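Local coordinates for ABC transporter, substrate-binding protein (Clostridium perfringens, PDB 4EDP), which probably captures a small solute outside the membrane and delivers it to its partner ABC transporter for import into the cell, at residues L92-A97 with L262-I267; G133-L138 with S302-E307; I141-D146 with N154-L159; V145-G150 with E250-I255. One frame throughout, in Å; residues are numbered along the deposited sequence.

Contact 1: residues L92-A97 with L262-I267; sequences LAESFA and LNFNTI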
loop_
_atom_site.group_PDB
_atom_site.type_symbol
_atom_site.label_atom_id
_atom_site.label_comp_id
_atom_site.label_asym_id
_atom_site.label_seq_id
_atom_site.Cartn_x
_atom_site.Cartn_y
_atom_site.Cartn_z
ATOM N N LEU A 92 -0.021 3.246 10.123
ATOM C CA LEU A 92 -0.408 4.118 9.009
ATOM C C LEU A 92 0.073 3.562 7.681
ATOM O O LEU A 92 1.005 2.749 7.622
ATOM C CB LEU A 92 0.227 5.524 9.135
ATOM C CG LEU A 92 -0.184 6.463 10.286
ATOM C CD1 LEU A 92 0.815 7.619 10.458
ATOM C CD2 LEU A 92 -1.603 6.961 10.045
ATOM N N ALA A 93 -0.585 3.993 6.611
ATOM C CA ALA A 93 -0.103 3.712 5.274
ATOM C C ALA A 93 1.234 4.474 5.207
ATOM O O ALA A 93 1.379 5.548 5.804
ATOM C CB ALA A 93 -1.076 4.229 4.218
ATOM N N GLU A 94 2.216 3.930 4.500
ATOM C CA GLU A 94 3.536 4.569 4.448
ATOM C C GLU A 94 3.491 6.060 4.046
ATOM O O GLU A 94 4.245 6.874 4.603
ATOM C CB GLU A 94 4.474 3.799 3.502
ATOM C CG GLU A 94 5.887 4.338 3.570
ATOM C CD GLU A 94 6.849 3.737 2.575
ATOM O OE1 GLU A 94 6.414 2.980 1.679
ATOM O OE2 GLU A 94 8.052 4.066 2.690
ATOM N N SER A 95 2.626 6.420 3.091
ATOM C CA SER A 95 2.534 7.822 2.628
ATOM C C SER A 95 2.238 8.765 3.789
ATOM O O SER A 95 2.783 9.866 3.848
ATOM C CB SER A 95 1.472 8.003 1.542
ATOM O OG SER A 95 0.175 7.759 2.046
ATOM N N PHE A 96 1.374 8.331 4.700
ATOM C CA PHE A 96 1.023 9.112 5.878
ATOM C C PHE A 96 2.104 8.986 6.940
ATOM O O PHE A 96 2.424 9.970 7.612
ATOM C CB PHE A 96 -0.330 8.667 6.455
ATOM C CG PHE A 96 -1.499 9.057 5.606
ATOM C CD1 PHE A 96 -2.113 10.287 5.783
ATOM C CD2 PHE A 96 -1.988 8.212 4.635
ATOM C CE1 PHE A 96 -3.192 10.663 5.002
ATOM C CE2 PHE A 96 -3.054 8.587 3.854
ATOM C CZ PHE A 96 -3.659 9.813 4.039
ATOM N N ALA A 97 2.687 7.797 7.087
ATOM C CA ALA A 97 3.746 7.620 8.074
ATOM C C ALA A 97 4.889 8.590 7.791
ATOM O O ALA A 97 5.438 9.180 8.722
ATOM C CB ALA A 97 4.256 6.179 8.114
ATOM N N LEU A 262 4.729 -1.865 -5.283
ATOM C CA LEU A 262 4.226 -2.201 -3.973
ATOM C C LEU A 262 3.902 -0.960 -3.169
ATOM O O LEU A 262 4.412 0.133 -3.449
ATOM C CB LEU A 262 5.298 -2.947 -3.168
ATOM C CG LEU A 262 5.930 -4.176 -3.808
ATOM C CD1 LEU A 262 6.989 -4.787 -2.871
ATOM C CD2 LEU A 262 4.856 -5.170 -4.196
ATOM N N ASN A 263 3.018 -1.132 -2.194
ATOM C CA ASN A 263 2.764 -0.098 -1.189
ATOM C C ASN A 263 2.772 -0.847 0.157
ATOM O O ASN A 263 2.508 -2.054 0.198
ATOM C CB ASN A 263 1.518 0.741 -1.425
ATOM C CG ASN A 263 0.250 -0.045 -1.368
ATOM O OD1 ASN A 263 -0.313 -0.275 -0.288
ATOM N ND2 ASN A 263 -0.268 -0.397 -2.543
ATOM N N PHE A 264 3.130 -0.138 1.218
ATOM C CA PHE A 264 3.241 -0.725 2.556
ATOM C C PHE A 264 2.439 0.029 3.602
ATOM O O PHE A 264 2.156 1.215 3.434
ATOM C CB PHE A 264 4.708 -0.612 3.036
ATOM C CG PHE A 264 5.732 -1.237 2.098
ATOM C CD1 PHE A 264 5.836 -2.606 1.980
ATOM C CD2 PHE A 264 6.593 -0.452 1.369
ATOM C CE1 PHE A 264 6.760 -3.194 1.124
ATOM C CE2 PHE A 264 7.523 -1.040 0.516
ATOM C CZ PHE A 264 7.591 -2.407 0.385
ATOM N N ASN A 265 2.098 -0.665 4.690
ATOM C CA ASN A 265 1.555 -0.039 5.879
ATOM C C ASN A 265 2.675 -0.289 6.888
ATOM O O ASN A 265 3.288 -1.357 6.888
ATOM C CB ASN A 265 0.235 -0.643 6.354
ATOM C CG ASN A 265 -0.894 -0.405 5.369
ATOM O OD1 ASN A 265 -0.854 0.544 4.577
ATOM N ND2 ASN A 265 -1.912 -1.238 5.435
ATOM N N THR A 266 2.940 0.681 7.751
ATOM C CA THR A 266 4.024 0.574 8.701
ATOM C C THR A 266 3.583 0.832 10.131
ATOM O O THR A 266 2.492 1.338 10.365
ATOM C CB THR A 266 5.119 1.625 8.377
ATOM O OG1 THR A 266 4.626 2.946 8.628
ATOM C CG2 THR A 266 5.606 1.512 6.924
ATOM N N ILE A 267 4.445 0.487 11.085
ATOM C CA ILE A 267 4.171 0.747 12.505
ATOM C C ILE A 267 5.326 1.579 13.044
ATOM O O ILE A 267 6.496 1.193 12.913
ATOM C CB ILE A 267 4.095 -0.529 13.378
ATOM C CG1 ILE A 267 3.155 -1.560 12.784
ATOM C CG2 ILE A 267 3.689 -0.167 14.828
ATOM C CD1 ILE A 267 3.189 -2.910 13.499
HETATM O O HOH W 1 4.109 2.523 0.361
#
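Thr-266 and Leu-92 form an antiparallel hydrogen-bonded pair where strand 89-93 ends against strand 262-269. Thr-266 N donates to Leu-92 O over 2.8 Å and Leu-92 N returns the bond to Thr-266 O, both nearly straight at hydrogen. A third bond, Glu-94 N to Phe-264 O at 2.9 Å, carries the pairing one residue beyond the strand, although Ala-93 already holds the N-cap position of helix 94-103, where the chain turns away from its neighbour.

The side chains follow that turn. Glu-94 has CG anti to its own N (chi1 -173°) and is extended beyond, which carries the carboxylate alongside Phe-264, both side chains pointing the same way. Glu-94 OE1 meets the ring at its edge, in plane, 3.5 Å from Phe-264 CD2, with carboxylate and ring planes 55° apart. The same oxygen accepts a hydrogen bond from a water at 2.7 Å, and that water in turn accepts from Phe-264 N. One helix turn on, the methyl CB of Ala-97 lies 3.3 Å from Thr-266 OG1. Thr-266 holds this hydroxyl between its N and carbonyl carbon (chi1 68°), while CG2 looks toward Glu-94 CB. Beyond the pair, Phe-264 also packs on Ser-126 and Thr-127 of helix 125-130.

Chemically, the water relays the backbone N-H of Phe-264 to the carboxylate of Glu-94, accepting from the one and donating to the other, and the partly positive ring edge probably gives the charged oxygen a mild additional attraction.

Contact 2: residues G133-L138 with S302-E307; sequences GPAYTL and SPVNKE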
loop_
_atom_site.group_PDB
_atom_site.type_symbol
_atom_site.label_atom_id
_atom_site.label_comp_id
_atom_site.label_asym_id
_atom_site.label_seq_id
_atom_site.Cartn_x
_atom_site.Cartn_y
_atom_site.Cartn_z
ATOM N N GLY A 133 9.612 3.559 11.293
ATOM C CA GLY A 133 8.785 2.384 11.408
ATOM C C GLY A 133 8.846 1.428 10.243
ATOM O O GLY A 133 8.810 1.848 9.104
ATOM N N PRO A 134 8.908 0.123 10.528
ATOM C CA PRO A 134 8.991 -0.836 9.425
ATOM C C PRO A 134 7.640 -1.203 8.830
ATOM O O PRO A 134 6.595 -1.066 9.499
ATOM C CB PRO A 134 9.565 -2.086 10.106
ATOM C CG PRO A 134 9.035 -2.021 11.498
ATOM C CD PRO A 134 8.940 -0.541 11.838
ATOM N N ALA A 135 7.653 -1.651 7.578
ATOM C CA ALA A 135 6.431 -2.191 6.974
ATOM C C ALA A 135 6.095 -3.482 7.700
ATOM O O ALA A 135 6.989 -4.264 7.963
ATOM C CB ALA A 135 6.645 -2.532 5.504
ATOM N N TYR A 136 4.814 -3.712 7.994
ATOM C CA TYR A 136 4.371 -4.981 8.589
ATOM C C TYR A 136 3.505 -5.761 7.567
ATOM O O TYR A 136 3.165 -6.935 7.788
ATOM C CB TYR A 136 3.574 -4.776 9.904
ATOM C CG TYR A 136 2.262 -4.084 9.682
ATOM C CD1 TYR A 136 2.194 -2.698 9.609
ATOM C CD2 TYR A 136 1.097 -4.811 9.457
ATOM C CE1 TYR A 136 1.004 -2.054 9.350
ATOM C CE2 TYR A 136 -0.107 -4.171 9.213
ATOM C CZ TYR A 136 -0.145 -2.797 9.158
ATOM O OH TYR A 136 -1.337 -2.152 8.888
ATOM N N THR A 137 3.092 -5.095 6.485
ATOM C CA THR A 137 2.320 -5.723 5.431
ATOM C C THR A 137 2.583 -4.950 4.151
ATOM O O THR A 137 3.115 -3.817 4.182
ATOM C CB THR A 137 0.798 -5.744 5.737
ATOM O OG1 THR A 137 0.119 -6.606 4.821
ATOM C CG2 THR A 137 0.191 -4.313 5.641
ATOM N N LEU A 138 2.199 -5.548 3.031
ATOM C CA LEU A 138 2.367 -4.937 1.719
ATOM C C LEU A 138 1.178 -5.272 0.838
ATOM O O LEU A 138 0.408 -6.181 1.141
ATOM C CB LEU A 138 3.674 -5.421 1.063
ATOM C CG LEU A 138 3.797 -6.914 0.712
ATOM C CD1 LEU A 138 3.034 -7.285 -0.576
ATOM C CD2 LEU A 138 5.272 -7.299 0.525
ATOM N N SER A 302 -0.990 -9.288 3.377
ATOM C CA SER A 302 0.133 -9.900 2.693
ATOM C C SER A 302 1.355 -9.771 3.619
ATOM O O SER A 302 1.619 -8.699 4.177
ATOM C CB SER A 302 0.435 -9.226 1.359
ATOM O OG SER A 302 -0.618 -9.406 0.411
ATOM N N PRO A 303 2.111 -10.850 3.762
ATOM C CA PRO A 303 3.237 -10.816 4.683
ATOM C C PRO A 303 4.486 -10.140 4.171
ATOM O O PRO A 303 4.744 -10.106 2.959
ATOM C CB PRO A 303 3.524 -12.290 4.911
ATOM C CG PRO A 303 3.106 -12.949 3.620
ATOM C CD PRO A 303 1.892 -12.195 3.198
ATOM N N VAL A 304 5.238 -9.558 5.099
ATOM C CA VAL A 304 6.555 -9.003 4.770
ATOM C C VAL A 304 7.640 -9.972 5.266
ATOM O O VAL A 304 8.805 -9.847 4.884
ATOM C CB VAL A 304 6.812 -7.598 5.369
ATOM C CG1 VAL A 304 5.821 -6.565 4.788
ATOM C CG2 VAL A 304 6.752 -7.618 6.913
ATOM N N ASN A 305 7.264 -10.939 6.114
ATOM C CA ASN A 305 8.212 -11.904 6.636
ATOM C C ASN A 305 8.379 -13.021 5.609
ATOM O O ASN A 305 7.429 -13.740 5.322
ATOM C CB ASN A 305 7.741 -12.438 8.012
ATOM C CG ASN A 305 8.735 -13.386 8.657
ATOM O OD1 ASN A 305 9.285 -14.285 8.001
ATOM N ND2 ASN A 305 8.921 -13.243 9.981
ATOM N N LYS A 306 9.589 -13.149 5.054
ATOM C CA LYS A 306 9.861 -14.146 4.014
ATOM C C LYS A 306 9.861 -15.598 4.489
ATOM O O LYS A 306 9.946 -16.521 3.664
ATOM C CB LYS A 306 11.193 -13.824 3.299
ATOM C CG LYS A 306 12.422 -13.967 4.139
ATOM C CD LYS A 306 13.649 -13.418 3.402
ATOM C CE LYS A 306 14.870 -13.469 4.289
ATOM N NZ LYS A 306 16.103 -13.033 3.567
ATOM N N GLU A 307 9.763 -15.823 5.791
ATOM C CA GLU A 307 9.781 -17.186 6.315
ATOM C C GLU A 307 8.412 -17.817 6.516
ATOM O O GLU A 307 8.326 -18.984 6.908
ATOM C CB GLU A 307 10.488 -17.198 7.667
ATOM C CG GLU A 307 11.874 -16.571 7.647
ATOM C CD GLU A 307 12.846 -17.316 6.754
ATOM O OE1 GLU A 307 12.535 -18.462 6.364
ATOM O OE2 GLU A 307 13.929 -16.757 6.451
HETATM O O HOH W 2 -1.948 -6.355 3.035
#
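Val-304, Ser-302 and Leu-138 bury the most surface where the loop 302-307 lies against the start of strand 135-145. Val-304 points its two methyls at the backbone: CG1 sits 3.5 Å from Thr-137 N and also faces Ala-135 CB, whereas CG2 lies 3.5 Å from Ala-135 O. The chi1 of -63°, with CG1 anti to the carbonyl carbon, spreads the branches over successive peptides of residues 135-137.

Ser-302 contributes its carbonyl. Thr-137 OG1 donates to Ser-302 O at 2.7 Å, tilted 17° from the carbonyl plane, and Leu-138 N adds a weak bond to the same oxygen. A water accepts from Ser-302 N at 3.1 Å and donates to Thr-137 OG1. The hydroxyl of Ser-302 is hydrogen-bonded to Thr-319 N. Ser-302 CB lies 3.1 Å from Leu-138 O and also touches Leu-138 CD1. The other branch of Leu-138, CD2, lies 3.8 Å from Pro-303 O.

The evidence implies that polar grip is concentrated on the threonine hydroxyl, which both donates and accepts, while the CG2 methyl of Val-304 lies against Ala-135 O, a carbonyl buried with no hydrogen-bond partner in the model.

Contact 3: residues I141-D146 with N154-L159; sequences IGIVVD and NSWEDL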
loop_
_atom_site.group_PDB
_atom_site.type_symbol
_atom_site.label_atom_id
_atom_site.label_comp_id
_atom_site.label_asym_id
_atom_site.label_seq_id
_atom_site.Cartn_x
_atom_site.Cartn_y
_atom_site.Cartn_z
ATOM N N ILE A 141 -0.174 -3.913 -7.232
ATOM C CA ILE A 141 -1.123 -3.645 -8.297
ATOM C C ILE A 141 -0.828 -4.546 -9.484
ATOM O O ILE A 141 0.181 -5.243 -9.517
ATOM C CB ILE A 141 -1.099 -2.171 -8.754
ATOM C CG1 ILE A 141 0.325 -1.736 -9.119
ATOM C CG2 ILE A 141 -1.699 -1.252 -7.642
ATOM C CD1 ILE A 141 0.406 -0.334 -9.664
ATOM N N GLY A 142 -1.744 -4.544 -10.435
ATOM C CA GLY A 142 -1.595 -5.294 -11.661
ATOM C C GLY A 142 -2.534 -4.666 -12.653
ATOM O O GLY A 142 -3.212 -3.659 -12.345
ATOM N N ILE A 143 -2.547 -5.220 -13.862
ATOM C CA ILE A 143 -3.492 -4.767 -14.877
ATOM C C ILE A 143 -4.582 -5.850 -14.934
ATOM O O ILE A 143 -4.349 -6.986 -15.373
ATOM C CB ILE A 143 -2.875 -4.619 -16.271
ATOM C CG1 ILE A 143 -1.645 -3.695 -16.234
ATOM C CG2 ILE A 143 -3.949 -4.075 -17.242
ATOM C CD1 ILE A 143 -0.891 -3.609 -17.572
ATOM N N VAL A 144 -5.763 -5.516 -14.448
ATOM C CA VAL A 144 -6.889 -6.436 -14.493
ATOM C C VAL A 144 -7.450 -6.285 -15.885
ATOM O O VAL A 144 -7.786 -5.167 -16.305
ATOM C CB VAL A 144 -7.931 -6.099 -13.422
ATOM C CG1 VAL A 144 -9.148 -7.090 -13.503
ATOM C CG2 VAL A 144 -7.262 -6.131 -12.063
ATOM N N VAL A 145 -7.540 -7.400 -16.608
ATOM C CA VAL A 145 -7.949 -7.401 -17.995
ATOM C C VAL A 145 -9.049 -8.386 -18.323
ATOM O O VAL A 145 -9.061 -9.502 -17.806
ATOM C CB VAL A 145 -6.718 -7.802 -18.904
ATOM C CG1 VAL A 145 -7.125 -7.880 -20.397
ATOM C CG2 VAL A 145 -5.549 -6.839 -18.717
ATOM N N ASP A 146 -9.996 -7.964 -19.163
ATOM C CA ASP A 146 -11.058 -8.857 -19.666
ATOM C C ASP A 146 -10.484 -9.380 -20.989
ATOM O O ASP A 146 -10.470 -8.663 -21.980
ATOM C CB ASP A 146 -12.357 -8.095 -19.932
ATOM C CG ASP A 146 -13.403 -8.947 -20.627
ATOM O OD1 ASP A 146 -13.180 -10.166 -20.809
ATOM O OD2 ASP A 146 -14.448 -8.383 -21.025
ATOM N N ASN A 154 0.147 -6.763 -22.029
ATOM C CA ASN A 154 1.177 -7.481 -21.276
ATOM C C ASN A 154 2.005 -6.587 -20.364
ATOM O O ASN A 154 2.308 -6.929 -19.221
ATOM C CB ASN A 154 2.123 -8.172 -22.266
ATOM C CG ASN A 154 1.450 -9.295 -23.024
ATOM O OD1 ASN A 154 0.922 -10.223 -22.416
ATOM N ND2 ASN A 154 1.496 -9.235 -24.348
ATOM N N SER A 155 2.317 -5.405 -20.861
ATOM C CA SER A 155 3.209 -4.470 -20.165
ATOM C C SER A 155 2.425 -3.223 -19.756
ATOM O O SER A 155 1.307 -3.002 -20.228
ATOM C CB SER A 155 4.305 -4.042 -21.128
ATOM O OG SER A 155 3.734 -3.291 -22.185
ATOM N N TRP A 156 3.005 -2.389 -18.896
ATOM C CA TRP A 156 2.342 -1.153 -18.521
ATOM C C TRP A 156 2.169 -0.251 -19.751
ATOM O O TRP A 156 1.138 0.416 -19.907
ATOM C CB TRP A 156 3.155 -0.372 -17.481
ATOM C CG TRP A 156 3.276 -1.016 -16.120
ATOM C CD1 TRP A 156 4.439 -1.430 -15.506
ATOM C CD2 TRP A 156 2.220 -1.312 -15.196
ATOM N NE1 TRP A 156 4.161 -1.963 -14.276
ATOM C CE2 TRP A 156 2.813 -1.898 -14.055
ATOM C CE3 TRP A 156 0.829 -1.150 -15.219
ATOM C CZ2 TRP A 156 2.065 -2.336 -12.972
ATOM C CZ3 TRP A 156 0.098 -1.581 -14.140
ATOM C CH2 TRP A 156 0.702 -2.169 -13.038
ATOM N N GLU A 157 3.181 -0.242 -20.617
ATOM C CA GLU A 157 3.154 0.597 -21.809
ATOM C C GLU A 157 2.007 0.259 -22.768
ATOM O O GLU A 157 1.558 1.130 -23.516
ATOM C CB GLU A 157 4.495 0.562 -22.535
ATOM C CG GLU A 157 5.667 1.149 -21.704
ATOM C CD GLU A 157 6.255 0.258 -20.604
ATOM O OE1 GLU A 157 5.870 -0.939 -20.442
ATOM O OE2 GLU A 157 7.176 0.778 -19.909
ATOM N N ASP A 158 1.551 -0.992 -22.742
ATOM C CA ASP A 158 0.431 -1.432 -23.589
ATOM C C ASP A 158 -0.868 -0.680 -23.264
ATOM O O ASP A 158 -1.782 -0.646 -24.089
ATOM C CB ASP A 158 0.190 -2.954 -23.506
ATOM C CG ASP A 158 1.250 -3.779 -24.215
ATOM O OD1 ASP A 158 1.940 -3.278 -25.137
ATOM O OD2 ASP A 158 1.357 -4.971 -23.863
ATOM N N LEU A 159 -0.961 -0.073 -22.080
ATOM C CA LEU A 159 -2.167 0.695 -21.718
ATOM C C LEU A 159 -2.367 1.906 -22.643
ATOM O O LEU A 159 -3.472 2.425 -22.752
ATOM C CB LEU A 159 -2.094 1.159 -20.253
ATOM C CG LEU A 159 -2.156 0.034 -19.202
ATOM C CD1 LEU A 159 -1.860 0.607 -17.803
ATOM C CD2 LEU A 159 -3.503 -0.695 -19.226
#
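The indole of Trp-156 is the flat group here, and Ile-141, Gly-142 and Ile-143 all approach its six-membered ring obliquely. Ile-143 comes closest, with CG1 3.4 Å from Trp-156 CZ3, and its CD1 lies 3.8 Å from Trp-156 CE3; the two side chains slide past each other in opposite directions. Ile-141 crosses the indole at about a right angle, bringing CD1 to 3.9 Å from Trp-156 CH2. Between these two isoleucines, Gly-142 has no side chain, and its carbonyl carbon lies near the same Trp-156 CH2.

At the pyrrole end, Trp-156 NE1 donates to Gly-259 O, a bond that helps fix the rotation of the ring. Residues of helix 178-189, Ile-184 and Glu-187, also touch the indole.

Ile-143 has a second role. Its chi1 of -55° sets CG1 beside the backbone N and turns CG2 anti to it; that CG2 meets Leu-159 CD2 tip to tip at 3.9 Å, while CD1 lies 3.5 Å from Ser-155 O. No hydrogen bond joins the segments, and the turn carrying the tryptophan is held internally. Asp-158 OD2 accepts from Asn-154 N at 2.8 Å through its anti lone pair, and from Ser-155 N, which stands 53° out of the carboxylate plane. Ser-155 OG in turn receives Asp-158 N at 3.2 Å, an ST motif.

Trp-156, just before the 3-10 segment 157-159, and Leu-159 within it pack on strand 135-145 in an alpha/beta lobe of the periplasmic-binding-protein type.

Contact 4: residues V145-G150 with E250-I255; sequences VDPSAG and EVINVI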
loop_
_atom_site.group_PDB
_atom_site.type_symbol
_atom_site.label_atom_id
_atom_site.label_comp_id
_atom_site.label_asym_id
_atom_site.label_seq_id
_atom_site.Cartn_x
_atom_site.Cartn_y
_atom_site.Cartn_z
ATOM N N VAL A 145 -7.540 -7.400 -16.608
ATOM C CA VAL A 145 -7.949 -7.401 -17.995
ATOM C C VAL A 145 -9.049 -8.386 -18.323
ATOM O O VAL A 145 -9.061 -9.502 -17.806
ATOM C CB VAL A 145 -6.718 -7.802 -18.904
ATOM C CG1 VAL A 145 -7.125 -7.880 -20.397
ATOM C CG2 VAL A 145 -5.549 -6.839 -18.717
ATOM N N ASP A 146 -9.996 -7.964 -19.163
ATOM C CA ASP A 146 -11.058 -8.857 -19.666
ATOM C C ASP A 146 -10.484 -9.380 -20.989
ATOM O O ASP A 146 -10.470 -8.663 -21.980
ATOM C CB ASP A 146 -12.357 -8.095 -19.932
ATOM C CG ASP A 146 -13.403 -8.947 -20.627
ATOM O OD1 ASP A 146 -13.180 -10.166 -20.809
ATOM O OD2 ASP A 146 -14.448 -8.383 -21.025
ATOM N N PRO A 147 -9.997 -10.624 -21.002
ATOM C CA PRO A 147 -9.339 -11.143 -22.193
ATOM C C PRO A 147 -10.277 -11.402 -23.368
ATOM O O PRO A 147 -9.815 -11.480 -24.505
ATOM C CB PRO A 147 -8.690 -12.443 -21.684
ATOM C CG PRO A 147 -9.575 -12.884 -20.579
ATOM C CD PRO A 147 -10.084 -11.634 -19.930
ATOM N N SER A 148 -11.584 -11.448 -23.115
ATOM C CA SER A 148 -12.546 -11.706 -24.181
ATOM C C SER A 148 -12.692 -10.554 -25.170
ATOM O O SER A 148 -13.325 -10.719 -26.210
ATOM C CB SER A 148 -13.916 -12.076 -23.607
ATOM O OG SER A 148 -14.498 -10.985 -22.931
ATOM N N ALA A 149 -12.130 -9.388 -24.852
ATOM C CA ALA A 149 -12.162 -8.259 -25.764
ATOM C C ALA A 149 -11.095 -8.482 -26.838
ATOM O O ALA A 149 -11.058 -7.780 -27.847
ATOM C CB ALA A 149 -11.917 -6.955 -25.018
ATOM N N GLY A 150 -10.221 -9.455 -26.613
ATOM C CA GLY A 150 -9.161 -9.787 -27.563
ATOM C C GLY A 150 -8.093 -8.714 -27.768
ATOM O O GLY A 150 -7.456 -8.673 -28.811
ATOM N N GLU A 250 -14.055 -14.154 -15.621
ATOM C CA GLU A 250 -13.140 -14.289 -16.758
ATOM C C GLU A 250 -11.946 -13.311 -16.730
ATOM O O GLU A 250 -11.024 -13.451 -17.537
ATOM C CB GLU A 250 -13.899 -14.160 -18.094
ATOM C CG GLU A 250 -14.935 -15.286 -18.342
ATOM C CD GLU A 250 -15.605 -15.233 -19.719
ATOM O OE1 GLU A 250 -16.566 -16.007 -19.944
ATOM O OE2 GLU A 250 -15.185 -14.429 -20.584
ATOM N N VAL A 251 -11.940 -12.330 -15.822
ATOM C CA VAL A 251 -10.835 -11.372 -15.798
ATOM C C VAL A 251 -9.536 -12.064 -15.341
ATOM O O VAL A 251 -9.582 -13.064 -14.621
ATOM C CB VAL A 251 -11.085 -10.103 -14.923
ATOM C CG1 VAL A 251 -12.252 -9.256 -15.502
ATOM C CG2 VAL A 251 -11.300 -10.482 -13.442
ATOM N N ILE A 252 -8.418 -11.554 -15.848
ATOM C CA ILE A 252 -7.076 -12.002 -15.496
ATOM C C ILE A 252 -6.284 -10.826 -14.910
ATOM O O ILE A 252 -6.611 -9.647 -15.135
ATOM C CB ILE A 252 -6.334 -12.605 -16.738
ATOM C CG1 ILE A 252 -6.078 -11.551 -17.814
ATOM C CG2 ILE A 252 -7.152 -13.770 -17.305
ATOM C CD1 ILE A 252 -5.290 -12.091 -19.041
ATOM N N ASN A 253 -5.240 -11.161 -14.152
ATOM C CA ASN A 253 -4.377 -10.187 -13.513
ATOM C C ASN A 253 -3.001 -10.262 -14.144
ATOM O O ASN A 253 -2.217 -11.188 -13.876
ATOM C CB ASN A 253 -4.292 -10.506 -12.024
ATOM C CG ASN A 253 -3.582 -9.452 -11.234
ATOM O OD1 ASN A 253 -3.654 -8.260 -11.536
ATOM N ND2 ASN A 253 -2.907 -9.886 -10.159
ATOM N N VAL A 254 -2.721 -9.289 -14.986
ATOM C CA VAL A 254 -1.459 -9.213 -15.707
ATOM C C VAL A 254 -0.436 -8.423 -14.890
ATOM O O VAL A 254 -0.714 -7.300 -14.459
ATOM C CB VAL A 254 -1.657 -8.551 -17.117
ATOM C CG1 VAL A 254 -0.331 -8.281 -17.789
ATOM C CG2 VAL A 254 -2.565 -9.416 -18.013
ATOM N N ILE A 255 0.738 -9.029 -14.656
ATOM C CA ILE A 255 1.835 -8.357 -13.957
ATOM C C ILE A 255 2.923 -8.144 -15.001
ATOM O O ILE A 255 3.478 -9.113 -15.515
ATOM C CB ILE A 255 2.393 -9.198 -12.796
ATOM C CG1 ILE A 255 1.292 -9.533 -11.787
ATOM C CG2 ILE A 255 3.586 -8.479 -12.101
ATOM C CD1 ILE A 255 0.598 -8.334 -11.185
#
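Val-145 forms the apolar centre of this antiparallel pairing, in which the end of strand 135-145 meets the short strand 252-254 of the mixed sheet. Its CB lies 4.0 Å from Ile-252 CG1, and its CG2 is at the same separation, 4.0 Å, from Val-254 CG2. Ile-252 holds CG1 between its backbone N and carbonyl carbon (chi1 65°), which brings that branch over Val-145 and turns CG2 toward Pro-147 CG.

The backbones close a hydrogen-bonded pair: Val-145 N donates to Ile-252 O at 2.8 Å and Ile-252 N to Val-145 O at 2.9 Å. Val-145 O takes a further contact from Val-251 CA at 3.3 Å. Val-251 turns its side chain to helix 238-247, touching Phe-241 and Ile-244.

Outward, the strand gives way to a 3-10 turn, and Pro-147 CD rests 3.1 Å from Glu-250 O. At the polar edge, Asp-146 OD2 has a weak, long ion pair with Lys-248. Asp-146 OD1 is occupied within its own Asx turn, accepting from Ser-148 N, 52° out of the carboxylate plane; from the same face Ser-148 OG donates to Asp-146 OD1 at 2.6 Å, on the syn side and 24° out of that plane.

From the N terminus, strand 89-93 and the first turn of helix 94-103 come first; contact 1 joins them to strand 262-269 across 164 intervening residues. Residues 133-138 start inside that loop, but their partner 302-307 lies beyond it, so contacts 1 and 2 cross, and they touch directly as Asn-265 O and Ile-267 N pair with Tyr-136 and Pro-134. Further along strand 135-145, contact 3 closes a short local loop and contact 4 a span of 99 residues; both fall within the loops of contacts 1 and 2. Contacts 3 and 4 share Val-145 and Asp-146. Strand 135-145 thus carries contacts 2, 3 and 4, and contact 1 joins them through strand 262-269, paired beside it.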